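PDB 4H41: putative alpha-L-fucosidase from Bacteroides thetaiotaomicron, which probably hydrolyses alpha-L-fucoside linkages in host glycans, using a domain built as a closed eight-stranded TIM barrel. Local coordinates for residues B[43-48]-B[283-288]; B[64-69]-B[331-336]; B[137-142]-B[178-183]; B[261-264]-B[269-272]. All blocks are in the same frame, centred on the assembly; numbering follows the deposited sequence.

The four contacts sample different parts of one TIM barrel. Contact 1 joins loops that follow strands 34-39 and 269-273, on the face where the fold suggests an active site; the Asp45 side chain lies about 3 Å from a bound unknown ligand, probably from the crystallisation liquor, though such molecules often mark pockets. Contact 2, its centre about 21 Å from that of contact 1, closes the outer ring by joining helices 53-65 and 324-337. Contact 3 pairs two neighbouring outer helices, its centre about 35 Å from that of contact 2. Contact 4 seats a helix on a barrel strand, its centre about 27 Å from that of contact 1. None of the four touches another.

Contact 1 of 4, residues B[43-48]-B[283-288]; sequences SHDIPH and IRFLPI
The Phe285 ring meets segment 43-48 by its edge, while one of its faces is covered by Arg284 CB, 3.7 Å above the ring plane. At that edge Asp45 OD2 lies in the ring plane, 3.9 Å from Phe285 CE2, with the carboxylate turned 69° from the ring. Ile46 CD1 comes to the same edge, 4.0 Å from Phe285 CD2, the two side chains crossing at about a right angle. Arg284 folds back so that Phe285 CE1 stands 3.5 Å above its guanidinium plane. The Arg284-Phe285 peptide is cis, and Phe285 CG stands anti to the carbonyl carbon (chi1 -51°), which brings the ring edge to Asp45 and Ile46. Water 1 donates to Asp45 O at 2.8 Å and to Arg284 O at 2.7 Å. Ser43 OG, in an ST motif, accepts from Ile46 N at 2.9 Å. Both loops follow barrel strands, at the end where the fold suggests an active site, and Asp45 OD2 hydrogen-bonds an unknown ligand, probably from the crystallisation liquor. The chemistry is mixed: the carboxylate oxygen at the C-H edge is consistent with weak electrostatic attraction, a methyl adds apolar packing, and one water donates to both carbonyl oxygens.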
loop_
_atom_site.group_PDB
_atom_site.type_symbol
_atom_site.label_atom_id
_atom_site.label_comp_id
_atom_site.label_asym_id
_atom_site.label_seq_id
_atom_site.Cartn_x
_atom_site.Cartn_y
_atom_site.Cartn_z
ATOM N N SER B 43 0.990 -16.219 -6.966
ATOM C CA SER B 43 1.136 -14.823 -7.359
ATOM C C SER B 43 2.573 -14.415 -7.549
ATOM O O SER B 43 3.422 -14.789 -6.771
ATOM C CB SER B 43 0.524 -13.921 -6.299
ATOM O OG SER B 43 0.557 -12.566 -6.691
ATOM N N HIS B 44 2.835 -13.603 -8.556
ATOM C CA HIS B 44 4.158 -13.016 -8.702
ATOM C C HIS B 44 4.380 -11.832 -7.748
ATOM O O HIS B 44 5.521 -11.580 -7.340
ATOM C CB HIS B 44 4.337 -12.449 -10.111
ATOM C CG HIS B 44 4.622 -13.457 -11.185
ATOM N ND1 HIS B 44 4.413 -13.141 -12.513
ATOM C CD2 HIS B 44 5.157 -14.693 -11.115
ATOM C CE1 HIS B 44 4.789 -14.213 -13.200
ATOM N NE2 HIS B 44 5.266 -15.154 -12.400
ATOM N N ASP B 45 3.336 -11.033 -7.517
ATOM C CA ASP B 45 3.507 -9.727 -6.904
ATOM C C ASP B 45 2.288 -9.116 -6.237
ATOM O O ASP B 45 2.295 -7.900 -5.975
ATOM C CB ASP B 45 3.982 -8.759 -8.016
ATOM C CG ASP B 45 2.992 -8.586 -9.159
ATOM O OD1 ASP B 45 1.952 -9.251 -9.145
ATOM O OD2 ASP B 45 3.246 -7.743 -10.045
ATOM N N ILE B 46 1.293 -9.911 -5.874
ATOM C CA ILE B 46 0.124 -9.400 -5.131
ATOM C C ILE B 46 0.153 -10.046 -3.738
ATOM O O ILE B 46 0.057 -11.281 -3.641
ATOM C CB ILE B 46 -1.191 -9.706 -5.839
ATOM C CG1 ILE B 46 -1.174 -9.264 -7.336
ATOM C CG2 ILE B 46 -2.356 -9.084 -5.070
ATOM C CD1 ILE B 46 -0.883 -7.754 -7.560
ATOM N N PRO B 47 0.188 -9.240 -2.658
ATOM C CA PRO B 47 0.274 -9.818 -1.312
ATOM C C PRO B 47 -0.879 -10.758 -1.017
ATOM O O PRO B 47 -2.016 -10.553 -1.460
ATOM C CB PRO B 47 0.283 -8.604 -0.396
ATOM C CG PRO B 47 0.926 -7.542 -1.230
ATOM C CD PRO B 47 0.360 -7.763 -2.599
ATOM N N HIS B 48 -0.546 -11.834 -0.351
ATOM C CA HIS B 48 -1.490 -12.925 -0.070
ATOM C C HIS B 48 -2.544 -12.512 0.926
ATOM O O HIS B 48 -2.220 -11.831 1.927
ATOM C CB HIS B 48 -0.697 -14.126 0.466
ATOM C CG HIS B 48 -1.412 -15.447 0.416
ATOM N ND1 HIS B 48 -1.809 -16.013 -0.771
ATOM C CD2 HIS B 48 -1.711 -16.303 1.422
ATOM C CE1 HIS B 48 -2.347 -17.194 -0.461
ATOM N NE2 HIS B 48 -2.334 -17.407 0.846
ATOM N N ILE B 283 1.072 3.209 -5.634
ATOM C CA ILE B 283 0.988 1.964 -4.863
ATOM C C ILE B 283 0.719 0.890 -5.901
ATOM O O ILE B 283 -0.267 1.010 -6.620
ATOM C CB ILE B 283 -0.102 1.998 -3.769
ATOM C CG1 ILE B 283 0.239 3.052 -2.694
ATOM C CG2 ILE B 283 -0.257 0.606 -3.122
ATOM C CD1 ILE B 283 -0.888 3.330 -1.682
ATOM N N ARG B 284 1.573 -0.135 -6.004
ATOM C CA ARG B 284 1.414 -1.194 -6.985
ATOM C C ARG B 284 0.985 -2.455 -6.273
ATOM O O ARG B 284 1.836 -3.135 -5.734
ATOM C CB ARG B 284 2.730 -1.375 -7.759
ATOM C CG ARG B 284 3.067 -0.101 -8.570
ATOM C CD ARG B 284 4.410 -0.183 -9.243
ATOM N NE ARG B 284 4.415 -1.034 -10.421
ATOM C CZ ARG B 284 3.941 -0.702 -11.626
ATOM N NH1 ARG B 284 3.355 0.487 -11.824
ATOM N NH2 ARG B 284 4.032 -1.554 -12.635
ATOM N N PHE B 285 -0.328 -2.781 -6.191
ATOM C CA PHE B 285 -1.469 -2.156 -6.861
ATOM C C PHE B 285 -2.692 -2.250 -6.001
ATOM O O PHE B 285 -2.821 -3.197 -5.234
ATOM C CB PHE B 285 -1.781 -2.884 -8.195
ATOM C CG PHE B 285 -0.603 -3.067 -9.120
ATOM C CD1 PHE B 285 -0.270 -2.090 -10.046
ATOM C CD2 PHE B 285 0.131 -4.242 -9.107
ATOM C CE1 PHE B 285 0.827 -2.264 -10.904
ATOM C CE2 PHE B 285 1.218 -4.414 -9.962
ATOM C CZ PHE B 285 1.535 -3.434 -10.877
ATOM N N LEU B 286 -3.599 -1.278 -6.146
ATOM C CA LEU B 286 -4.891 -1.270 -5.469
ATOM C C LEU B 286 -5.999 -1.236 -6.508
ATOM O O LEU B 286 -5.711 -1.121 -7.710
ATOM C CB LEU B 286 -4.963 -0.068 -4.504
ATOM C CG LEU B 286 -4.119 -0.250 -3.254
ATOM C CD1 LEU B 286 -4.096 1.048 -2.470
ATOM C CD2 LEU B 286 -4.630 -1.372 -2.397
ATOM N N PRO B 287 -7.263 -1.447 -6.072
ATOM C CA PRO B 287 -8.354 -1.485 -7.049
ATOM C C PRO B 287 -8.437 -0.259 -7.960
ATOM O O PRO B 287 -8.159 0.897 -7.567
ATOM C CB PRO B 287 -9.593 -1.616 -6.168
ATOM C CG PRO B 287 -9.073 -2.333 -4.927
ATOM C CD PRO B 287 -7.764 -1.741 -4.707
ATOM N N ILE B 288 -8.843 -0.523 -9.211
ATOM C CA ILE B 288 -8.991 0.518 -10.222
ATOM C C ILE B 288 -10.199 1.406 -9.954
ATOM O O ILE B 288 -11.199 0.994 -9.372
ATOM C CB ILE B 288 -9.077 -0.143 -11.638
ATOM C CG1 ILE B 288 -8.687 0.837 -12.745
ATOM C CG2 ILE B 288 -10.443 -0.749 -11.901
ATOM C CD1 ILE B 288 -8.503 0.159 -14.110
HETATM O O HOH W 1 0.950 -5.578 -5.147
#

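Contact 2 of 4, residues B[64-69]-B[331-336]; sequences KRIGID and DRYREY
Arg65 lays its guanidinium over that of Arg334, centres 3.8 Å apart and planes 23° from parallel. Arg65 NH2 sits over the middle of the Arg334 guanidinium, 3.3 Å from Arg334 CZ, whereas the two side chains as a whole cross at about a right angle. Arg65 reaches there fully extended, with CG opposite the backbone N (chi1 -176°), while Arg334 is bent at chi3. Beside the stack, Ile66 CG2 packs on Arg334 CG at 4.0 Å and Ile66 CD1 approaches the Tyr333 ring obliquely, 4.1 Å from CE1. Water 2, in the plane of that ring, accepts from Tyr333 OH at 2.6 Å and donates to Ile66 O at 2.7 Å; Tyr333 OH is also hydrogen-bonded to Ile34 N. Gly67, at positive phi, is the C-prime residue of a Schellman motif that ends helix 53-65, its N bonded to Lys64 O at 3.0 Å. The contact thus joins the first barrel helix to the last, 324-337. A leucine in place of Arg334 would probably deprive the Arg65 guanidinium of the flat group it lies on and leave Ile339 O without its side-chain donor. Chemically, the pairing of two cations is probably made tolerable by the chain terminus: Arg65 NH2 forms a salt bridge with Lys340 OXT and Arg334 NH1 a hydrogen bond with Ile339 O.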
loop_
_atom_site.group_PDB
_atom_site.type_symbol
_atom_site.label_atom_id
_atom_site.label_comp_id
_atom_site.label_asym_id
_atom_site.label_seq_id
_atom_site.Cartn_x
_atom_site.Cartn_y
_atom_site.Cartn_z
ATOM N N LYS B 64 -20.264 -15.726 -8.503
ATOM C CA LYS B 64 -21.465 -16.259 -9.141
ATOM C C LYS B 64 -22.556 -15.214 -9.258
ATOM O O LYS B 64 -23.247 -15.148 -10.287
ATOM C CB LYS B 64 -21.984 -17.462 -8.352
ATOM C CG LYS B 64 -23.116 -18.248 -9.022
ATOM C CD LYS B 64 -22.608 -19.028 -10.193
ATOM C CE LYS B 64 -23.648 -19.896 -10.849
ATOM N NZ LYS B 64 -23.014 -20.581 -11.991
ATOM N N ARG B 65 -22.699 -14.370 -8.235
ATOM C CA ARG B 65 -23.701 -13.307 -8.250
ATOM C C ARG B 65 -23.569 -12.398 -9.464
ATOM O O ARG B 65 -24.584 -11.922 -9.964
ATOM C CB ARG B 65 -23.593 -12.500 -6.980
ATOM C CG ARG B 65 -24.638 -11.433 -6.843
ATOM C CD ARG B 65 -24.486 -10.720 -5.543
ATOM N NE ARG B 65 -25.525 -9.708 -5.383
ATOM C CZ ARG B 65 -25.601 -8.865 -4.366
ATOM N NH1 ARG B 65 -24.683 -8.885 -3.404
ATOM N NH2 ARG B 65 -26.597 -7.996 -4.298
ATOM N N ILE B 66 -22.348 -12.103 -9.927
ATOM C CA ILE B 66 -22.176 -11.217 -11.073
ATOM C C ILE B 66 -22.015 -11.948 -12.406
ATOM O O ILE B 66 -21.794 -11.292 -13.420
ATOM C CB ILE B 66 -21.035 -10.183 -10.864
ATOM C CG1 ILE B 66 -19.655 -10.844 -10.707
ATOM C CG2 ILE B 66 -21.348 -9.288 -9.703
ATOM C CD1 ILE B 66 -18.490 -9.862 -10.934
ATOM N N GLY B 67 -22.202 -13.259 -12.435
ATOM C CA GLY B 67 -22.161 -14.014 -13.678
ATOM C C GLY B 67 -20.806 -14.507 -14.119
ATOM O O GLY B 67 -20.639 -14.856 -15.281
ATOM N N ILE B 68 -19.854 -14.635 -13.201
ATOM C CA ILE B 68 -18.580 -15.239 -13.550
ATOM C C ILE B 68 -18.876 -16.736 -13.771
ATOM O O ILE B 68 -19.567 -17.366 -12.969
ATOM C CB ILE B 68 -17.483 -14.941 -12.514
ATOM C CG1 ILE B 68 -16.954 -13.479 -12.731
ATOM C CG2 ILE B 68 -16.334 -15.969 -12.592
ATOM C CD1 ILE B 68 -16.153 -12.927 -11.643
ATOM N N ASP B 69 -18.392 -17.281 -14.881
ATOM C CA ASP B 69 -18.605 -18.695 -15.205
ATOM C C ASP B 69 -17.290 -19.447 -15.398
ATOM O O ASP B 69 -17.326 -20.654 -15.703
ATOM C CB ASP B 69 -19.488 -18.815 -16.463
ATOM C CG ASP B 69 -18.961 -18.212 -17.767
ATOM O OD1 ASP B 69 -17.730 -18.232 -17.986
ATOM O OD2 ASP B 69 -19.782 -17.776 -18.586
ATOM N N ASP B 331 -19.887 -2.797 -6.102
ATOM C CA ASP B 331 -21.171 -2.083 -6.067
ATOM C C ASP B 331 -21.345 -1.182 -7.292
ATOM O O ASP B 331 -22.405 -1.193 -7.883
ATOM C CB ASP B 331 -21.290 -1.264 -4.797
ATOM C CG ASP B 331 -21.378 -2.071 -3.516
ATOM O OD1 ASP B 331 -21.624 -3.303 -3.600
ATOM O OD2 ASP B 331 -21.147 -1.481 -2.428
ATOM N N ARG B 332 -20.315 -0.430 -7.684
ATOM C CA ARG B 332 -20.406 0.444 -8.888
ATOM C C ARG B 332 -20.620 -0.391 -10.144
ATOM O O ARG B 332 -21.384 0.004 -11.037
ATOM C CB ARG B 332 -19.147 1.302 -9.054
ATOM C CG ARG B 332 -18.778 2.226 -7.900
ATOM C CD ARG B 332 -19.732 3.389 -7.630
ATOM N NE ARG B 332 -21.001 2.990 -7.011
ATOM C CZ ARG B 332 -21.170 2.559 -5.760
ATOM N NH1 ARG B 332 -20.142 2.502 -4.913
ATOM N NH2 ARG B 332 -22.366 2.196 -5.341
ATOM N N TYR B 333 -19.947 -1.548 -10.215
ATOM C CA TYR B 333 -20.056 -2.504 -11.328
ATOM C C TYR B 333 -21.473 -3.050 -11.426
ATOM O O TYR B 333 -22.084 -3.040 -12.507
ATOM C CB TYR B 333 -19.025 -3.617 -11.118
ATOM C CG TYR B 333 -19.003 -4.655 -12.196
ATOM C CD1 TYR B 333 -19.837 -5.757 -12.138
ATOM C CD2 TYR B 333 -18.148 -4.537 -13.287
ATOM C CE1 TYR B 333 -19.829 -6.725 -13.142
ATOM C CE2 TYR B 333 -18.092 -5.527 -14.271
ATOM C CZ TYR B 333 -18.954 -6.603 -14.208
ATOM O OH TYR B 333 -18.961 -7.529 -15.212
ATOM N N ARG B 334 -22.036 -3.481 -10.308
ATOM C CA ARG B 334 -23.406 -3.983 -10.300
ATOM C C ARG B 334 -24.411 -2.935 -10.685
ATOM O O ARG B 334 -25.427 -3.258 -11.315
ATOM C CB ARG B 334 -23.783 -4.538 -8.914
ATOM C CG ARG B 334 -23.112 -5.866 -8.595
ATOM C CD ARG B 334 -23.925 -6.689 -7.638
ATOM N NE ARG B 334 -24.134 -5.965 -6.392
ATOM C CZ ARG B 334 -25.288 -5.457 -5.960
ATOM N NH1 ARG B 334 -26.393 -5.572 -6.690
ATOM N NH2 ARG B 334 -25.350 -4.845 -4.790
ATOM N N GLU B 335 -24.181 -1.681 -10.268
ATOM C CA GLU B 335 -25.090 -0.610 -10.628
ATOM C C GLU B 335 -25.093 -0.339 -12.151
ATOM O O GLU B 335 -26.138 -0.234 -12.777
ATOM C CB GLU B 335 -24.718 0.675 -9.851
ATOM C CG GLU B 335 -25.169 0.572 -8.415
ATOM C CD GLU B 335 -24.777 1.711 -7.496
ATOM O OE1 GLU B 335 -24.040 2.610 -7.958
ATOM O OE2 GLU B 335 -25.092 1.637 -6.286
ATOM N N TYR B 336 -23.930 -0.286 -12.750
ATOM C CA TYR B 336 -23.775 -0.043 -14.191
ATOM C C TYR B 336 -24.337 -1.158 -15.031
ATOM O O TYR B 336 -24.923 -0.872 -16.072
ATOM C CB TYR B 336 -22.287 0.169 -14.491
ATOM C CG TYR B 336 -21.939 0.338 -15.952
ATOM C CD1 TYR B 336 -22.097 1.563 -16.594
ATOM C CD2 TYR B 336 -21.471 -0.732 -16.703
ATOM C CE1 TYR B 336 -21.769 1.717 -17.945
ATOM C CE2 TYR B 336 -21.173 -0.593 -18.063
ATOM C CZ TYR B 336 -21.267 0.639 -18.660
ATOM O OH TYR B 336 -20.931 0.729 -19.990
HETATM O O HOH W 2 -20.193 -9.752 -14.905
#

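Contact 3 of 4, residues B[137-142]-B[178-183]; sequences EDNKYV and RAMGKQ
Gln183 sends its CB toward helix 137-142, and an extended chain, with CG trans to the backbone N (chi1 -165°), carries the amide across to the other helix. CD arrives 3.9 Å from Lys140 CA. OE1 settles closer, 3.3 Å from Lys140 CA, and also lies alongside the start of that side chain, 3.9 Å from Lys140 CG. At the tip, NE2 donates to Lys140 O at 2.9 Å in a nearly straight bond of 170°; the nitrogen comes in the carbonyl plane, on a lone pair, and the acceptor lies in the amide plane of Gln183. The helices so joined are adjacent members of the barrel's outer ring, connected through strand 157-162; their local axes run almost parallel, 5° apart, at 10.3 Å. A leucine in place of Gln183 would probably leave Lys140 O without this donor and lose the polar tie between the two helices. On the buried side, Asn139 ND2 passes 4.1 Å from the selenium SE of Met180, a selenomethionine. The Asn139 amide is held at both ends, OD1 taking a bond from Tyr121 N and ND2 giving one to Glu135 O. The end of the Lys140 side chain leads away from helix 173-187.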
loop_
_atom_site.group_PDB
_atom_site.type_symbol
_atom_site.label_atom_id
_atom_site.label_comp_id
_atom_site.label_asym_id
_atom_site.label_seq_id
_atom_site.Cartn_x
_atom_site.Cartn_y
_atom_site.Cartn_z
ATOM N N GLU B 137 10.114 -27.923 -20.678
ATOM C CA GLU B 137 10.457 -29.202 -20.057
ATOM C C GLU B 137 9.686 -29.526 -18.785
ATOM O O GLU B 137 9.123 -30.622 -18.715
ATOM C CB GLU B 137 11.949 -29.311 -19.781
ATOM C CG GLU B 137 12.371 -30.725 -19.404
ATOM C CD GLU B 137 13.827 -31.047 -19.668
ATOM O OE1 GLU B 137 14.676 -30.140 -19.503
ATOM O OE2 GLU B 137 14.120 -32.210 -20.029
ATOM N N ASP B 138 9.659 -28.645 -17.799
ATOM C CA ASP B 138 8.925 -28.949 -16.536
ATOM C C ASP B 138 7.447 -29.124 -16.806
ATOM O O ASP B 138 6.820 -29.972 -16.187
ATOM C CB ASP B 138 9.112 -27.866 -15.483
ATOM C CG ASP B 138 10.517 -27.754 -14.907
ATOM O OD1 ASP B 138 11.241 -28.764 -14.892
ATOM O OD2 ASP B 138 10.923 -26.649 -14.590
ATOM N N ASN B 139 6.883 -28.339 -17.761
ATOM C CA ASN B 139 5.469 -28.467 -18.063
ATOM C C ASN B 139 5.163 -29.793 -18.753
ATOM O O ASN B 139 4.044 -30.249 -18.597
ATOM C CB ASN B 139 4.931 -27.311 -18.841
ATOM C CG ASN B 139 4.597 -26.186 -17.921
ATOM O OD1 ASN B 139 3.706 -26.312 -17.041
ATOM N ND2 ASN B 139 5.360 -25.117 -17.994
ATOM N N LYS B 140 6.136 -30.463 -19.416
ATOM C CA LYS B 140 5.865 -31.799 -19.945
ATOM C C LYS B 140 5.450 -32.753 -18.828
ATOM O O LYS B 140 4.534 -33.557 -19.019
ATOM C CB LYS B 140 7.068 -32.388 -20.693
ATOM C CG LYS B 140 7.481 -31.598 -21.907
ATOM C CD LYS B 140 8.346 -32.419 -22.820
ATOM C CE LYS B 140 8.930 -31.534 -23.889
ATOM N NZ LYS B 140 9.541 -32.293 -25.009
ATOM N N TYR B 141 6.099 -32.657 -17.671
ATOM C CA TYR B 141 5.797 -33.511 -16.523
ATOM C C TYR B 141 4.565 -33.033 -15.793
ATOM O O TYR B 141 3.758 -33.855 -15.385
ATOM C CB TYR B 141 6.974 -33.546 -15.551
ATOM C CG TYR B 141 8.191 -34.182 -16.162
ATOM C CD1 TYR B 141 8.377 -35.561 -16.120
ATOM C CD2 TYR B 141 9.128 -33.419 -16.841
ATOM C CE1 TYR B 141 9.498 -36.157 -16.693
ATOM C CE2 TYR B 141 10.240 -34.001 -17.435
ATOM C CZ TYR B 141 10.421 -35.374 -17.366
ATOM O OH TYR B 141 11.521 -35.947 -17.958
ATOM N N VAL B 142 4.413 -31.706 -15.627
ATOM C CA VAL B 142 3.264 -31.127 -14.927
ATOM C C VAL B 142 1.973 -31.452 -15.659
ATOM O O VAL B 142 1.018 -31.909 -15.023
ATOM C CB VAL B 142 3.437 -29.604 -14.709
ATOM C CG1 VAL B 142 2.124 -28.935 -14.272
ATOM C CG2 VAL B 142 4.553 -29.318 -13.687
ATOM N N ARG B 178 3.538 -23.476 -28.991
ATOM C CA ARG B 178 3.158 -24.631 -29.839
ATOM C C ARG B 178 3.298 -25.932 -29.068
ATOM O O ARG B 178 2.393 -26.754 -29.111
ATOM C CB ARG B 178 4.008 -24.686 -31.090
ATOM C CG ARG B 178 3.603 -23.651 -32.116
ATOM C CD ARG B 178 4.634 -23.592 -33.221
ATOM N NE ARG B 178 4.664 -24.832 -34.000
ATOM C CZ ARG B 178 3.961 -25.079 -35.102
ATOM N NH1 ARG B 178 3.125 -24.164 -35.590
ATOM N NH2 ARG B 178 4.083 -26.246 -35.725
ATOM N N ALA B 179 4.412 -26.123 -28.357
ATOM C CA ALA B 179 4.651 -27.374 -27.629
ATOM C C ALA B 179 3.704 -27.547 -26.467
ATOM O O ALA B 179 3.155 -28.633 -26.268
ATOM C CB ALA B 179 6.088 -27.435 -27.141
HETATM N N MSE B 180 3.502 -26.496 -25.703
HETATM C CA MSE B 180 2.646 -26.568 -24.511
HETATM C C MSE B 180 1.201 -26.690 -24.903
HETATM O O MSE B 180 0.524 -27.567 -24.383
HETATM C CB MSE B 180 2.909 -25.356 -23.605
HETATM C CG MSE B 180 4.312 -25.416 -23.011
HETATM SE SE MSE B 180 4.889 -23.930 -21.872
HETATM C CE MSE B 180 4.474 -22.435 -23.054
ATOM N N GLY B 181 0.748 -25.901 -25.889
ATOM C CA GLY B 181 -0.624 -26.038 -26.375
ATOM C C GLY B 181 -0.924 -27.404 -26.929
ATOM O O GLY B 181 -1.982 -27.967 -26.647
ATOM N N LYS B 182 -0.002 -27.956 -27.717
ATOM C CA LYS B 182 -0.213 -29.291 -28.302
ATOM C C LYS B 182 -0.330 -30.363 -27.218
ATOM O O LYS B 182 -1.190 -31.236 -27.322
ATOM C CB LYS B 182 0.921 -29.653 -29.259
ATOM C CG LYS B 182 0.719 -31.041 -29.886
ATOM C CD LYS B 182 1.607 -31.314 -31.047
ATOM C CE LYS B 182 1.585 -32.801 -31.426
ATOM N NZ LYS B 182 0.227 -33.233 -31.865
ATOM N N GLN B 183 0.553 -30.342 -26.217
ATOM C CA GLN B 183 0.492 -31.366 -25.166
ATOM C C GLN B 183 -0.795 -31.251 -24.369
ATOM O O GLN B 183 -1.436 -32.246 -24.096
ATOM C CB GLN B 183 1.683 -31.302 -24.239
ATOM C CG GLN B 183 1.794 -32.577 -23.398
ATOM C CD GLN B 183 2.843 -32.483 -22.346
ATOM O OE1 GLN B 183 3.597 -31.512 -22.298
ATOM N NE2 GLN B 183 2.835 -33.437 -21.407
#

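Contact 4 of 4, residues B[261-264]-B[269-272]; sequences KLAD and QCWT
Ala263 CB and Cys270 CB meet 3.8 Å apart, each carried on a bond that points toward the other segment. This is an apolar contact between two small groups, and it brings helix and strand close: the CA atoms of Ala263 and Cys270 are only 5.8 Å apart. Around the alanine methyl also lie Cys270 SG, 4.3 Å from Ala263 CB, and Gln269 O, 4.4 Å from it. The sulfur owes its place to a first torsion that sets SG anti to the backbone N (chi1 -170°), and the Cys270 side chain also packs on Tyr305. Strand 239-243, helix 252-266 and strand 269-273 form one beta-alpha-beta unit of the TIM barrel, and Ala263 seats the late part of its helix on the beginning of the second strand. Next outward, the strand is fixed by its neighbours: Trp271 pairs through its backbone with Cys240, and Cys270 N hydrogen-bonds Asp306 OD2. Trp271 itself packs on Ala239 and Ala241 of one neighbouring strand and Ile309 of the other. Its NE1 donates to Gln269 OE1 at 3.0 Å with an angle of 157°, meeting a lone pair in the carbonyl plane, and the acceptor stays 10° from the ring plane, so the indole is tied to the exposed start of its own strand. On the helix, Leu262 packs against Trp226 and Phe230 of helix 219-233, while Lys261 NZ forms a salt bridge with Glu223 of that same helix.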
loop_
_atom_site.group_PDB
_atom_site.type_symbol
_atom_site.label_atom_id
_atom_site.label_comp_id
_atom_site.label_asym_id
_atom_site.label_seq_id
_atom_site.Cartn_x
_atom_site.Cartn_y
_atom_site.Cartn_z
ATOM N N LYS B 261 -8.829 -7.946 -35.404
ATOM C CA LYS B 261 -8.480 -8.240 -36.808
ATOM C C LYS B 261 -7.555 -9.482 -36.902
ATOM O O LYS B 261 -7.769 -10.372 -37.727
ATOM C CB LYS B 261 -7.782 -7.021 -37.413
ATOM C CG LYS B 261 -7.379 -7.239 -38.892
ATOM C CD LYS B 261 -6.953 -5.959 -39.572
ATOM C CE LYS B 261 -5.823 -5.243 -38.890
ATOM N NZ LYS B 261 -5.146 -4.266 -39.802
ATOM N N LEU B 262 -6.492 -9.492 -36.060
ATOM C CA LEU B 262 -5.576 -10.648 -35.957
ATOM C C LEU B 262 -6.267 -11.918 -35.491
ATOM O O LEU B 262 -6.096 -12.975 -36.119
ATOM C CB LEU B 262 -4.419 -10.313 -35.031
ATOM C CG LEU B 262 -3.432 -9.290 -35.562
ATOM C CD1 LEU B 262 -2.432 -8.928 -34.532
ATOM C CD2 LEU B 262 -2.775 -9.789 -36.800
ATOM N N ALA B 263 -7.111 -11.829 -34.470
ATOM C CA ALA B 263 -7.869 -13.014 -34.042
ATOM C C ALA B 263 -8.733 -13.560 -35.170
ATOM O O ALA B 263 -8.739 -14.772 -35.418
ATOM C CB ALA B 263 -8.746 -12.670 -32.844
ATOM N N ASP B 264 -9.423 -12.675 -35.892
ATOM C CA ASP B 264 -10.271 -13.095 -37.014
ATOM C C ASP B 264 -9.467 -13.747 -38.140
ATOM O O ASP B 264 -9.900 -14.753 -38.695
ATOM C CB ASP B 264 -11.057 -11.920 -37.563
ATOM C CG ASP B 264 -12.176 -11.463 -36.643
ATOM O OD1 ASP B 264 -12.439 -12.159 -35.609
ATOM O OD2 ASP B 264 -12.750 -10.398 -36.909
ATOM N N GLN B 269 -10.478 -16.917 -30.770
ATOM C CA GLN B 269 -11.400 -16.083 -29.981
ATOM C C GLN B 269 -10.634 -14.893 -29.479
ATOM O O GLN B 269 -9.418 -14.987 -29.208
ATOM C CB GLN B 269 -12.018 -16.867 -28.803
ATOM C CG GLN B 269 -13.038 -17.916 -29.271
ATOM C CD GLN B 269 -13.886 -18.531 -28.162
ATOM O OE1 GLN B 269 -13.905 -18.066 -27.016
ATOM N NE2 GLN B 269 -14.747 -19.503 -28.524
ATOM N N CYS B 270 -11.296 -13.760 -29.389
ATOM C CA CYS B 270 -10.662 -12.519 -28.975
ATOM C C CYS B 270 -11.212 -12.118 -27.625
ATOM O O CYS B 270 -12.379 -11.722 -27.502
ATOM C CB CYS B 270 -10.900 -11.434 -30.027
ATOM S SG CYS B 270 -9.925 -9.956 -29.742
ATOM N N TRP B 271 -10.413 -12.320 -26.601
ATOM C CA TRP B 271 -10.799 -11.975 -25.244
ATOM C C TRP B 271 -10.088 -10.737 -24.795
ATOM O O TRP B 271 -9.054 -10.378 -25.334
ATOM C CB TRP B 271 -10.431 -13.120 -24.286
ATOM C CG TRP B 271 -11.203 -14.409 -24.447
ATOM C CD1 TRP B 271 -12.051 -14.760 -25.467
ATOM C CD2 TRP B 271 -11.046 -15.577 -23.636
ATOM N NE1 TRP B 271 -12.499 -16.041 -25.285
ATOM C CE2 TRP B 271 -11.901 -16.569 -24.161
ATOM C CE3 TRP B 271 -10.338 -15.850 -22.447
ATOM C CZ2 TRP B 271 -12.015 -17.838 -23.580
ATOM C CZ3 TRP B 271 -10.478 -17.102 -21.854
ATOM C CH2 TRP B 271 -11.273 -18.092 -22.442
ATOM N N THR B 272 -10.594 -10.121 -23.741
ATOM C CA THR B 272 -9.875 -9.037 -23.074
ATOM C C THR B 272 -9.609 -9.452 -21.625
ATOM O O THR B 272 -10.483 -10.032 -20.977
ATOM C CB THR B 272 -10.564 -7.671 -23.144
ATOM O OG1 THR B 272 -9.659 -6.713 -22.587
ATOM C CG2 THR B 272 -11.892 -7.615 -22.403
#